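Local coordinates for protein proteolytically activated form of PPO4 Tyrosinase (Agaricus bisporus var. bisporus H97, PDB 4OUA) that oxidises monophenols and o-diphenols to reactive o-quinones at a pair of copper ions, probably as the initial step of melanin synthesis, at residues A[81-87]-A[246-250]; A[301-306]-A[317-321]; A[226-232]-A[289-293]; A[133-137]-A[214-218]; A[233-237]-A[306-310]. All coordinates share one frame; numbering follows the deposited sequence.

How the interactions relate
Interaction 1 holds one histidine ligand of each copper and is the hub of the set. Interaction 5 lies closest to it, with centres about 7 Å apart, and meets it at Ser82, whose OG is hydrogen-bonded to His235 NE2 and Glu308 OE2. Interaction 3, about 10 Å away between centres, joins it through backbone and indole bonds: Phe232 O accepts from Leu246 N, and Val84 O from Trp229 NE1. Interaction 2, its centre about 13 Å from that of interaction 1, packs on 81-87 and shares Glu306 with interaction 5. Interaction 4 is more remote, its centre about 18 Å from interaction 1, yet Thr133 still has its side chain about 11 Å from a copper ion.

Interaction 1. Residues A[81-87]-A[246-250]; sequences HSQVLFP and LEAVH. With CU1 (copper (I) ion), chain D; CU1 (copper (I) ion), chain C.
Both carboxylate oxygens of Glu247 take the same backbone N-H, that of Ser82, each through its syn lone pair: Ser82 N lies 3.1 Å from OE1 and 3.2 Å from OE2. The glutamate reaches there extended, with CG anti to the backbone N (chi1 -176°), and on the way its CG sits over the centre of the Phe86 ring, 3.7 Å from the centroid, a CH-pi contact. Its carboxylate stacks on the same ring with the planes 17° apart. OE1 also accepts from His235 N. Cutting this side chain back to an alanine would probably leave the N-H groups of Ser82 and His235 without their acceptor and one face of Phe86 without its cover. Phe86 CZ in turn lies over a face of the His250 ring, 3.5 Å from ND1, with the two rings oblique. The contact carries one ligand of each copper: His81 NE2 is 2.1 Å from one ion, His250 NE2 2.0 Å from the other, and a water lies between the metals. His81 is also tied covalently to Cys79. At the far end Pro87 packs on Leu246, so the start of helix 86-109 rests on the start of helix 246-258, with helices 229-233 and 277-295 alongside.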
# COMPACT_ATOMS: atom_id res chain seq x y z
N HIS A 81 -12.95 1.75 5.17
CA HIS A 81 -13.39 0.63 4.35
C HIS A 81 -14.91 0.62 4.22
O HIS A 81 -15.62 0.98 5.16
CB HIS A 81 -12.90 -0.69 4.95
CG HIS A 81 -11.43 -0.71 5.23
ND1 HIS A 81 -10.91 -0.63 6.50
CD2 HIS A 81 -10.36 -0.79 4.39
CE1 HIS A 81 -9.59 -0.67 6.44
NE2 HIS A 81 -9.23 -0.76 5.17
N SER A 82 -15.40 0.22 3.05
CA SER A 82 -16.83 0.18 2.78
C SER A 82 -17.44 1.58 2.73
O SER A 82 -18.65 1.75 2.90
CB SER A 82 -17.56 -0.67 3.82
OG SER A 82 -16.99 -1.96 3.91
N GLN A 83 -16.60 2.58 2.49
CA GLN A 83 -17.05 3.97 2.43
C GLN A 83 -16.38 4.74 1.30
O GLN A 83 -15.39 4.28 0.73
CB GLN A 83 -16.79 4.67 3.77
CG GLN A 83 -15.43 4.36 4.36
CD GLN A 83 -14.98 5.41 5.36
OE1 GLN A 83 -15.05 6.60 5.07
NE2 GLN A 83 -14.53 4.97 6.52
N VAL A 84 -16.93 5.91 0.98
CA VAL A 84 -16.49 6.69 -0.17
C VAL A 84 -15.04 7.16 -0.08
O VAL A 84 -14.45 7.54 -1.09
CB VAL A 84 -17.39 7.93 -0.38
CG1 VAL A 84 -18.77 7.51 -0.86
CG2 VAL A 84 -17.49 8.73 0.91
N LEU A 85 -14.48 7.14 1.12
CA LEU A 85 -13.14 7.68 1.34
C LEU A 85 -12.04 6.63 1.17
O LEU A 85 -10.86 6.95 1.35
CB LEU A 85 -13.04 8.30 2.73
CG LEU A 85 -13.89 9.54 2.98
CD1 LEU A 85 -13.56 10.15 4.33
CD2 LEU A 85 -13.68 10.56 1.87
N PHE A 86 -12.42 5.41 0.84
CA PHE A 86 -11.46 4.31 0.74
C PHE A 86 -10.27 4.63 -0.15
O PHE A 86 -9.12 4.52 0.28
CB PHE A 86 -12.14 3.03 0.23
CG PHE A 86 -11.18 1.93 -0.10
CD1 PHE A 86 -10.64 1.14 0.91
CD2 PHE A 86 -10.82 1.68 -1.41
CE1 PHE A 86 -9.75 0.12 0.61
CE2 PHE A 86 -9.93 0.66 -1.71
CZ PHE A 86 -9.39 -0.12 -0.70
N PRO A 87 -10.53 5.04 -1.40
CA PRO A 87 -9.44 5.33 -2.34
C PRO A 87 -8.51 6.45 -1.86
O PRO A 87 -7.29 6.29 -1.92
CB PRO A 87 -10.18 5.75 -3.62
CG PRO A 87 -11.51 5.10 -3.51
CD PRO A 87 -11.85 5.14 -2.05
N LEU A 246 -13.21 -0.41 -6.76
CA LEU A 246 -11.77 -0.45 -6.56
C LEU A 246 -11.43 -1.30 -5.34
O LEU A 246 -10.39 -1.96 -5.30
CB LEU A 246 -11.21 0.97 -6.39
CG LEU A 246 -9.71 1.13 -6.16
CD1 LEU A 246 -8.93 0.94 -7.45
CD2 LEU A 246 -9.40 2.48 -5.54
N GLU A 247 -12.32 -1.29 -4.35
CA GLU A 247 -12.08 -1.99 -3.10
C GLU A 247 -12.44 -3.47 -3.19
O GLU A 247 -11.74 -4.32 -2.64
CB GLU A 247 -12.88 -1.34 -1.96
CG GLU A 247 -12.61 -1.95 -0.60
CD GLU A 247 -13.44 -1.32 0.50
OE1 GLU A 247 -14.44 -0.64 0.18
OE2 GLU A 247 -13.10 -1.51 1.69
N ALA A 248 -13.53 -3.77 -3.89
CA ALA A 248 -13.98 -5.15 -4.07
C ALA A 248 -12.90 -5.99 -4.73
O ALA A 248 -12.57 -7.08 -4.26
CB ALA A 248 -15.26 -5.19 -4.88
N VAL A 249 -12.35 -5.48 -5.83
CA VAL A 249 -11.25 -6.13 -6.53
C VAL A 249 -10.02 -6.19 -5.65
O VAL A 249 -9.20 -7.11 -5.75
CB VAL A 249 -10.91 -5.40 -7.85
CG1 VAL A 249 -9.75 -6.07 -8.55
CG2 VAL A 249 -12.13 -5.34 -8.75
N HIS A 250 -9.90 -5.15 -4.75
CA HIS A 250 -8.79 -5.03 -3.83
C HIS A 250 -8.85 -6.08 -2.72
O HIS A 250 -7.82 -6.50 -2.19
CB HIS A 250 -8.77 -3.62 -3.23
CG HIS A 250 -8.27 -3.56 -1.82
ND1 HIS A 250 -9.10 -3.61 -0.73
CD2 HIS A 250 -7.01 -3.45 -1.33
CE1 HIS A 250 -8.38 -3.53 0.38
NE2 HIS A 250 -7.11 -3.44 0.04
CU CU1 D . -6.18 -3.45 1.78
CU CU1 C . -7.31 -0.39 4.40
O HOH W 1 -7.37 -2.64 3.53

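Interaction 2. Residues A[301-306]-A[317-321]; sequences VTQGPE and TELNK
Gly304 and Leu319 face each other as the antiparallel hydrogen-bonded pair of a two-stranded hairpin with a long connection, and the close-fitting part of the contact is built on them. Gly304 N reaches Leu319 O at 2.9 Å, in the carbonyl plane, while Leu319 N returns to Gly304 O at 2.7 Å, tilted from the plane of the Gly304 carbonyl. A third bond, 2.8 Å from Glu306 N to Thr317 O, continues the pairing past Pro305 and Glu318, a non-hydrogen-bonded pair. In that pair Pro305 faces the partner strand with its CA, which makes a CA-H...O contact with Thr317 O at 3.3 Å.

The buried face belongs to Leu319. Its CG stands beside the backbone N (chi1 -73°), and the CD1 branch comes to 3.7 Å from Glu306 CB. Farther along, Val301 CB meets Lys321 CB at 4.0 Å, the lysine chain then running extended away from the valine. Val301 also touches Trp229, and Leu319 touches Leu85, so this face is pressed against the body of the protein.

The opposite face, carrying Glu318, is looser. Exposed Gln303 and Glu318 cross there at about a right angle, their amide and carboxylate planes 63° apart, and Gln303 NE2 gives Glu318 OE1 a weak bond of 2.7 Å, bent to 129° at the hydrogen. The chemistry implies that backbone pairing and the apolar Leu319 side carry the contact, whereas the surface amide-carboxylate pair probably adds little.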
# COMPACT_ATOMS: atom_id res chain seq x y z
N VAL A 301 -14.61 12.20 -5.31
CA VAL A 301 -15.34 11.80 -4.11
C VAL A 301 -16.74 12.40 -4.04
O VAL A 301 -16.93 13.59 -4.24
CB VAL A 301 -14.58 12.21 -2.83
CG1 VAL A 301 -15.32 11.73 -1.59
CG2 VAL A 301 -13.16 11.66 -2.86
N THR A 302 -17.72 11.54 -3.74
CA THR A 302 -19.08 11.99 -3.49
C THR A 302 -19.46 11.69 -2.04
O THR A 302 -18.76 10.95 -1.35
CB THR A 302 -20.10 11.33 -4.43
OG1 THR A 302 -20.22 9.93 -4.12
CG2 THR A 302 -19.67 11.48 -5.88
N GLN A 303 -20.57 12.26 -1.58
CA GLN A 303 -20.99 12.11 -0.20
C GLN A 303 -21.45 10.69 0.13
O GLN A 303 -22.02 10.00 -0.72
CB GLN A 303 -22.10 13.11 0.12
CG GLN A 303 -22.73 12.92 1.49
CD GLN A 303 -23.69 14.04 1.84
OE1 GLN A 303 -23.51 15.17 1.40
NE2 GLN A 303 -24.70 13.72 2.64
N GLY A 304 -21.20 10.26 1.36
CA GLY A 304 -21.58 8.94 1.81
C GLY A 304 -21.36 8.76 3.30
O GLY A 304 -20.54 9.47 3.90
N PRO A 305 -22.09 7.82 3.92
CA PRO A 305 -22.03 7.57 5.37
C PRO A 305 -20.89 6.64 5.79
O PRO A 305 -20.42 5.84 4.99
CB PRO A 305 -23.38 6.92 5.65
CG PRO A 305 -23.68 6.16 4.39
CD PRO A 305 -23.12 7.00 3.26
N GLU A 306 -20.46 6.77 7.04
CA GLU A 306 -19.48 5.86 7.62
C GLU A 306 -20.19 4.63 8.19
O GLU A 306 -20.75 4.68 9.28
CB GLU A 306 -18.68 6.56 8.72
CG GLU A 306 -17.79 5.62 9.54
CD GLU A 306 -16.52 5.22 8.80
OE1 GLU A 306 -16.22 4.01 8.73
OE2 GLU A 306 -15.81 6.12 8.30
N THR A 317 -21.67 8.82 10.57
CA THR A 317 -21.17 10.13 10.19
C THR A 317 -21.21 10.30 8.68
O THR A 317 -20.94 9.36 7.94
CB THR A 317 -19.73 10.36 10.69
OG1 THR A 317 -19.70 10.32 12.13
CG2 THR A 317 -19.21 11.71 10.22
N GLU A 318 -21.55 11.51 8.23
CA GLU A 318 -21.55 11.81 6.80
C GLU A 318 -20.15 12.22 6.34
O GLU A 318 -19.47 12.99 7.01
CB GLU A 318 -22.55 12.92 6.48
CG GLU A 318 -24.00 12.46 6.47
CD GLU A 318 -24.34 11.62 5.26
OE1 GLU A 318 -23.71 11.82 4.20
OE2 GLU A 318 -25.23 10.74 5.36
N LEU A 319 -19.73 11.69 5.20
CA LEU A 319 -18.39 11.96 4.69
C LEU A 319 -18.42 12.47 3.25
O LEU A 319 -19.17 11.98 2.42
CB LEU A 319 -17.52 10.71 4.77
CG LEU A 319 -17.03 10.28 6.16
CD1 LEU A 319 -18.18 9.85 7.06
CD2 LEU A 319 -16.02 9.16 6.03
N ASN A 320 -17.58 13.47 2.97
CA ASN A 320 -17.44 13.99 1.62
C ASN A 320 -15.99 14.31 1.28
O ASN A 320 -15.07 13.89 1.99
CB ASN A 320 -18.32 15.24 1.43
CG ASN A 320 -18.00 16.34 2.42
OD1 ASN A 320 -16.91 16.40 2.99
ND2 ASN A 320 -18.97 17.23 2.64
N LYS A 321 -15.79 15.05 0.20
CA LYS A 321 -14.46 15.40 -0.27
C LYS A 321 -13.73 16.33 0.70
O LYS A 321 -12.50 16.44 0.67
CB LYS A 321 -14.54 16.06 -1.65
CG LYS A 321 -15.44 17.28 -1.67
CD LYS A 321 -15.42 17.97 -3.02
CE LYS A 321 -16.28 19.23 -2.99
NZ LYS A 321 -16.24 19.96 -4.29

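Interaction 3. Residues A[226-232]-A[289-293]; sequences NANWEAF and LSLWQ
Phe232 lies face to face on the five-membered ring of Trp292, the centroids 3.7 Å apart and the planes inclined by only 11°. Phe232 CE1 comes to 3.5 Å from Trp292 CG, and Trp292 CE2 lies over the centre of the phenyl ring. At the phenyl edge, in its plane, Leu289 CD1 approaches Phe232 CE2 to 3.6 Å. The outer end of the same indole meets a second tryptophan: Trp229 CE3 is 3.7 Å from Trp292 CH2, and the six-membered rings stand oblique to each other. Trp229, Phe232 and Trp292 together form an aromatic cluster.

What fixes the rotation of Trp292 is its N-H. NE1 donates in the ring plane to a lone pair of Asn226 O at 3.1 Å, with 152° at the hydrogen, while CG, anti to the backbone N (chi1 172°), carries the indole across to the other segment. A leucine in its place would probably leave Asn226 O without this donor and uncover the face of Phe232 on which the indole lies.

The partners are themselves held from outside. Asn226 ND2 is hydrogen-bonded to Met222 O and Asn244 O, and Trp229 NE1 to Val84 O. Tyr296 serves both segments, since its ring stacks with Trp292 and its OH bonds to Asn226 N.

The cluster therefore joins the short helix 229-233, and the turn leading into it after helix 201-224, to the later half of helix 277-295. Pro87 of helix 86-109 closes in on Trp229 and Leu289 from the neighbouring side.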
# COMPACT_ATOMS: atom_id res chain seq x y z
N ASN A 226 -16.76 2.19 -14.64
CA ASN A 226 -17.12 2.83 -13.38
C ASN A 226 -17.33 4.33 -13.57
O ASN A 226 -16.39 5.11 -13.44
CB ASN A 226 -16.04 2.60 -12.31
CG ASN A 226 -16.23 1.29 -11.57
OD1 ASN A 226 -17.12 1.18 -10.72
ND2 ASN A 226 -15.39 0.31 -11.87
N ALA A 227 -18.56 4.73 -13.87
CA ALA A 227 -18.86 6.13 -14.13
C ALA A 227 -19.07 6.91 -12.84
O ALA A 227 -18.54 8.01 -12.67
CB ALA A 227 -20.09 6.25 -15.02
N ASN A 228 -19.85 6.34 -11.92
CA ASN A 228 -20.12 7.00 -10.65
C ASN A 228 -19.12 6.59 -9.58
O ASN A 228 -18.56 5.48 -9.61
CB ASN A 228 -21.55 6.69 -10.18
CG ASN A 228 -21.76 5.22 -9.88
OD1 ASN A 228 -21.22 4.35 -10.56
ND2 ASN A 228 -22.56 4.94 -8.86
N TRP A 229 -18.89 7.48 -8.62
CA TRP A 229 -17.88 7.28 -7.59
C TRP A 229 -18.30 6.25 -6.54
O TRP A 229 -17.46 5.54 -5.99
CB TRP A 229 -17.55 8.61 -6.91
CG TRP A 229 -16.56 8.50 -5.79
CD1 TRP A 229 -16.83 8.40 -4.46
CD2 TRP A 229 -15.13 8.49 -5.91
NE1 TRP A 229 -15.66 8.32 -3.75
CE2 TRP A 229 -14.61 8.38 -4.61
CE3 TRP A 229 -14.25 8.57 -7.00
CZ2 TRP A 229 -13.24 8.33 -4.36
CZ3 TRP A 229 -12.89 8.52 -6.75
CH2 TRP A 229 -12.40 8.41 -5.44
N GLU A 230 -19.59 6.19 -6.26
CA GLU A 230 -20.10 5.30 -5.23
C GLU A 230 -19.82 3.83 -5.55
O GLU A 230 -19.39 3.07 -4.69
CB GLU A 230 -21.61 5.51 -5.02
CG GLU A 230 -21.97 6.07 -3.66
CD GLU A 230 -21.60 5.13 -2.52
OE1 GLU A 230 -21.47 3.91 -2.77
OE2 GLU A 230 -21.43 5.61 -1.38
N ALA A 231 -20.07 3.45 -6.80
CA ALA A 231 -19.87 2.07 -7.23
C ALA A 231 -18.39 1.74 -7.41
O ALA A 231 -18.01 0.57 -7.49
CB ALA A 231 -20.63 1.80 -8.51
N PHE A 232 -17.55 2.77 -7.46
CA PHE A 232 -16.12 2.59 -7.69
C PHE A 232 -15.31 2.66 -6.40
O PHE A 232 -14.31 1.96 -6.25
CB PHE A 232 -15.61 3.65 -8.67
CG PHE A 232 -14.12 3.76 -8.72
CD1 PHE A 232 -13.36 2.87 -9.46
CD2 PHE A 232 -13.46 4.77 -8.02
CE1 PHE A 232 -11.98 2.98 -9.51
CE2 PHE A 232 -12.09 4.88 -8.06
CZ PHE A 232 -11.35 3.98 -8.81
N LEU A 289 -6.22 3.72 -9.26
CA LEU A 289 -6.90 5.00 -9.10
C LEU A 289 -6.37 6.02 -10.09
O LEU A 289 -7.14 6.79 -10.67
CB LEU A 289 -6.74 5.51 -7.67
CG LEU A 289 -7.49 6.79 -7.31
CD1 LEU A 289 -8.97 6.61 -7.56
CD2 LEU A 289 -7.22 7.17 -5.87
N SER A 290 -5.06 6.04 -10.29
CA SER A 290 -4.43 6.94 -11.25
C SER A 290 -4.87 6.62 -12.68
O SER A 290 -5.17 7.52 -13.46
CB SER A 290 -2.91 6.88 -11.15
OG SER A 290 -2.45 7.39 -9.91
N LEU A 291 -4.92 5.33 -13.00
CA LEU A 291 -5.34 4.89 -14.33
C LEU A 291 -6.82 5.19 -14.56
O LEU A 291 -7.20 5.65 -15.64
CB LEU A 291 -5.08 3.39 -14.50
CG LEU A 291 -3.63 2.95 -14.67
CD1 LEU A 291 -3.55 1.45 -14.87
CD2 LEU A 291 -2.98 3.69 -15.83
N TRP A 292 -7.63 4.92 -13.55
CA TRP A 292 -9.06 5.18 -13.62
C TRP A 292 -9.34 6.67 -13.81
O TRP A 292 -10.25 7.05 -14.54
CB TRP A 292 -9.76 4.66 -12.36
CG TRP A 292 -11.20 5.04 -12.26
CD1 TRP A 292 -12.26 4.36 -12.76
CD2 TRP A 292 -11.73 6.20 -11.61
NE1 TRP A 292 -13.43 5.02 -12.47
CE2 TRP A 292 -13.13 6.15 -11.77
CE3 TRP A 292 -11.17 7.28 -10.92
CZ2 TRP A 292 -13.97 7.14 -11.25
CZ3 TRP A 292 -12.00 8.25 -10.41
CH2 TRP A 292 -13.39 8.18 -10.58
N GLN A 293 -8.54 7.51 -13.15
CA GLN A 293 -8.65 8.95 -13.30
C GLN A 293 -8.44 9.38 -14.75
O GLN A 293 -9.04 10.34 -15.22
CB GLN A 293 -7.65 9.68 -12.39
CG GLN A 293 -7.96 9.58 -10.91
CD GLN A 293 -6.88 10.23 -10.06
OE1 GLN A 293 -6.36 9.62 -9.13
NE2 GLN A 293 -6.54 11.48 -10.38

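Interaction 4. Residues A[133-137]-A[214-218]; sequences TGFAL and STREK
The loop passes the helix most closely where Gly134 CA and Arg216 CA are 4.3 Å apart, and no hydrogen bond crosses between the segments. Arg216 lies along the loop. Its CB and CG pass beside Gly134 O, and the chain then bends at chi3 (-68°), which brings the guanidinium next to Phe135. There the two side chains run side by side in the same direction with their planes 10° apart. NH2 lies 3.5 Å from Phe135 CD1 in an oblique approach, and Phe135 O sits at the guanidinium edge, in plane, 3.6 Å from NH2 but not bonded to it. NH1 has a partner of its own in Ile379 O, while Phe135 makes a cation-pi contact with Arg376. On the other side, Thr215 CG2 packs against Thr133 O at 3.5 Å, and Leu137 CD2 reaches Thr215 OG1 at 3.6 Å, crossing at about a right angle. That hydroxyl is hydrogen-bonded to Glu211 O; the leucine methyl only packs beside it. The loop between helices 116-125 and 141-144 is thereby laid on helix 201-224, with Ile253 and Phe256 of helix 246-258 adjoining.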
# COMPACT_ATOMS: atom_id res chain seq x y z
N THR A 133 -0.92 -6.95 -9.77
CA THR A 133 -1.63 -8.21 -9.57
C THR A 133 -2.51 -8.57 -10.75
O THR A 133 -2.80 -9.75 -10.99
CB THR A 133 -2.49 -8.15 -8.30
OG1 THR A 133 -3.52 -7.17 -8.46
CG2 THR A 133 -1.64 -7.79 -7.09
N GLY A 134 -2.95 -7.56 -11.50
CA GLY A 134 -3.83 -7.78 -12.63
C GLY A 134 -3.13 -8.31 -13.87
O GLY A 134 -3.77 -8.88 -14.76
N PHE A 135 -1.81 -8.14 -13.93
CA PHE A 135 -1.03 -8.60 -15.07
C PHE A 135 -0.08 -9.72 -14.69
O PHE A 135 0.20 -10.61 -15.49
CB PHE A 135 -0.25 -7.44 -15.69
CG PHE A 135 0.61 -7.84 -16.85
CD1 PHE A 135 0.09 -7.89 -18.13
CD2 PHE A 135 1.94 -8.18 -16.66
CE1 PHE A 135 0.87 -8.27 -19.20
CE2 PHE A 135 2.73 -8.56 -17.73
CZ PHE A 135 2.20 -8.60 -19.00
N ALA A 136 0.41 -9.68 -13.45
CA ALA A 136 1.31 -10.72 -12.96
C ALA A 136 1.02 -11.02 -11.49
O ALA A 136 1.70 -10.50 -10.60
CB ALA A 136 2.76 -10.29 -13.14
N LEU A 137 0.02 -11.85 -11.25
CA LEU A 137 -0.42 -12.16 -9.90
C LEU A 137 0.69 -12.82 -9.09
O LEU A 137 0.91 -12.49 -7.93
CB LEU A 137 -1.66 -13.05 -9.93
CG LEU A 137 -2.34 -13.33 -8.58
CD1 LEU A 137 -2.61 -12.03 -7.84
CD2 LEU A 137 -3.63 -14.10 -8.80
N SER A 214 -8.66 -15.00 -13.56
CA SER A 214 -9.86 -14.33 -13.06
C SER A 214 -9.53 -12.94 -12.51
O SER A 214 -10.34 -12.02 -12.60
CB SER A 214 -10.54 -15.17 -11.99
OG SER A 214 -9.74 -15.26 -10.82
N THR A 215 -8.34 -12.80 -11.94
CA THR A 215 -7.92 -11.53 -11.35
C THR A 215 -7.74 -10.46 -12.42
O THR A 215 -8.09 -9.30 -12.20
CB THR A 215 -6.61 -11.69 -10.56
OG1 THR A 215 -6.84 -12.50 -9.41
CG2 THR A 215 -6.09 -10.33 -10.11
N ARG A 216 -7.20 -10.84 -13.57
CA ARG A 216 -7.01 -9.91 -14.67
C ARG A 216 -8.35 -9.41 -15.20
O ARG A 216 -8.51 -8.23 -15.51
CB ARG A 216 -6.21 -10.56 -15.81
CG ARG A 216 -6.19 -9.72 -17.08
CD ARG A 216 -5.42 -10.39 -18.21
NE ARG A 216 -3.99 -10.47 -17.93
CZ ARG A 216 -3.07 -10.79 -18.83
NH1 ARG A 216 -3.43 -11.04 -20.08
NH2 ARG A 216 -1.79 -10.84 -18.49
N GLU A 217 -9.32 -10.32 -15.29
CA GLU A 217 -10.65 -9.97 -15.76
C GLU A 217 -11.38 -9.06 -14.78
O GLU A 217 -12.06 -8.12 -15.18
CB GLU A 217 -11.47 -11.24 -16.02
CG GLU A 217 -10.94 -12.10 -17.15
CD GLU A 217 -11.79 -13.33 -17.40
OE1 GLU A 217 -12.33 -13.89 -16.42
OE2 GLU A 217 -11.94 -13.72 -18.58
N LYS A 218 -11.24 -9.35 -13.49
CA LYS A 218 -11.83 -8.51 -12.46
C LYS A 218 -11.26 -7.10 -12.50
O LYS A 218 -11.99 -6.11 -12.39
CB LYS A 218 -11.61 -9.11 -11.06
CG LYS A 218 -12.47 -10.32 -10.74
CD LYS A 218 -12.55 -10.52 -9.23
CE LYS A 218 -13.25 -11.82 -8.86
NZ LYS A 218 -12.40 -13.01 -9.14

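Interaction 5. Residues A[233-237]-A[306-310]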
# COMPACT_ATOMS: atom_id res chain seq x y z
N SER A 233 -15.74 3.47 -5.45
CA SER A 233 -14.99 3.70 -4.24
C SER A 233 -14.95 2.56 -3.27
O SER A 233 -13.90 2.16 -2.85
CB SER A 233 -15.55 4.88 -3.53
OG SER A 233 -16.87 5.01 -3.91
N ASN A 234 -16.11 2.08 -2.88
CA ASN A 234 -16.17 1.05 -1.89
C ASN A 234 -16.98 -0.11 -2.31
O ASN A 234 -17.57 -0.10 -3.34
CB ASN A 234 -16.74 1.60 -0.63
CG ASN A 234 -18.08 2.18 -0.82
OD1 ASN A 234 -19.03 1.73 -0.26
ND2 ASN A 234 -18.16 3.19 -1.61
N HIS A 235 -17.01 -1.12 -1.47
CA HIS A 235 -17.71 -2.34 -1.75
C HIS A 235 -19.00 -2.50 -0.99
O HIS A 235 -19.86 -3.22 -1.44
CB HIS A 235 -16.81 -3.52 -1.45
CG HIS A 235 -16.37 -3.60 -0.03
ND1 HIS A 235 -15.20 -4.20 0.35
CD2 HIS A 235 -16.94 -3.15 1.10
CE1 HIS A 235 -15.08 -4.12 1.66
NE2 HIS A 235 -16.12 -3.48 2.14
N GLY A 236 -19.14 -1.84 0.14
CA GLY A 236 -20.12 -2.18 1.15
C GLY A 236 -21.45 -2.26 0.51
O GLY A 236 -21.60 -1.62 -0.49
N GLU A 237 -22.39 -3.03 1.03
CA GLU A 237 -22.18 -4.05 2.02
C GLU A 237 -21.99 -5.35 1.29
O GLU A 237 -22.78 -6.26 1.38
CB GLU A 237 -23.37 -4.15 2.97
CG GLU A 237 -23.64 -2.94 3.84
CD GLU A 237 -24.47 -1.88 3.16
OE1 GLU A 237 -24.80 -2.06 1.98
OE2 GLU A 237 -24.79 -0.88 3.81
N GLU A 306 -20.46 6.77 7.04
CA GLU A 306 -19.48 5.86 7.62
C GLU A 306 -20.19 4.63 8.19
O GLU A 306 -20.75 4.68 9.28
CB GLU A 306 -18.68 6.56 8.72
CG GLU A 306 -17.79 5.62 9.54
CD GLU A 306 -16.52 5.22 8.80
OE1 GLU A 306 -16.22 4.01 8.73
OE2 GLU A 306 -15.81 6.12 8.30
N ARG A 307 -20.17 3.54 7.44
CA ARG A 307 -20.92 2.35 7.81
C ARG A 307 -20.16 1.44 8.78
O ARG A 307 -20.71 1.04 9.81
CB ARG A 307 -21.32 1.57 6.56
CG ARG A 307 -22.54 2.17 5.85
CD ARG A 307 -22.78 1.55 4.49
NE ARG A 307 -21.90 2.11 3.46
CZ ARG A 307 -22.01 1.84 2.17
NH1 ARG A 307 -22.95 1.01 1.73
NH2 ARG A 307 -21.16 2.39 1.30
N GLU A 308 -18.91 1.11 8.46
CA GLU A 308 -18.12 0.25 9.33
C GLU A 308 -17.69 0.97 10.60
O GLU A 308 -17.92 0.48 11.71
CB GLU A 308 -16.88 -0.27 8.60
CG GLU A 308 -17.16 -1.28 7.51
CD GLU A 308 -15.96 -2.15 7.20
OE1 GLU A 308 -15.03 -2.20 8.03
OE2 GLU A 308 -15.94 -2.80 6.13
N GLY A 309 -17.07 2.14 10.44
CA GLY A 309 -16.58 2.91 11.57
C GLY A 309 -15.07 2.83 11.68
O GLY A 309 -14.49 1.74 11.67
N SER A 310 -14.42 3.99 11.78
CA SER A 310 -12.97 4.05 11.92
C SER A 310 -12.62 5.12 12.94
O SER A 310 -13.48 5.87 13.38
CB SER A 310 -12.31 4.35 10.57
OG SER A 310 -12.65 5.65 10.13
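Charge pairing comes first: Arg307 and Glu237 form a salt bridge, with Glu237 OE2 at the in-plane edge of the guanidinium and 3.4 Å from NH1. The bond is weak by length though nearly straight, at 166°, and the carboxylate plane stands at 83° to the guanidinium. Glu237 OE2 also lies 3.2 Å from Arg307 CD, and Glu237 itself is an exposed residue. Polar proximity without a hydrogen bond comes next. Asn234 OD1 is 2.7 Å from Arg307 NH2, but the angle is poor and the amide and guanidinium planes are steeply inclined. His235 NE2 and Glu308 OE2 approach to 4.1 Å, the carboxylate oxygen at the ring edge; both are hydrogen-bonded to Ser82 OG, which links them indirectly, while His235 ND1 is held by Asp251.

Van der Waals contact is supplied by Gly236, whose CA lies over a face of the Arg307 guanidinium; the peptide that follows it is modelled cis. Arg307 gets there by bending at chi3 (-80°). Within 306-310, Gly309 N donates to Glu306 OE1 at 2.7 Å, a local bond within this loop.

Two loops are joined here: the one leaving helix 229-233 for helix 246-258, and the one connecting strands 304-305 and 318-319. Through Ser82 and through Glu308 on His81, the second borders the copper-binding region just ahead of helix 86-109.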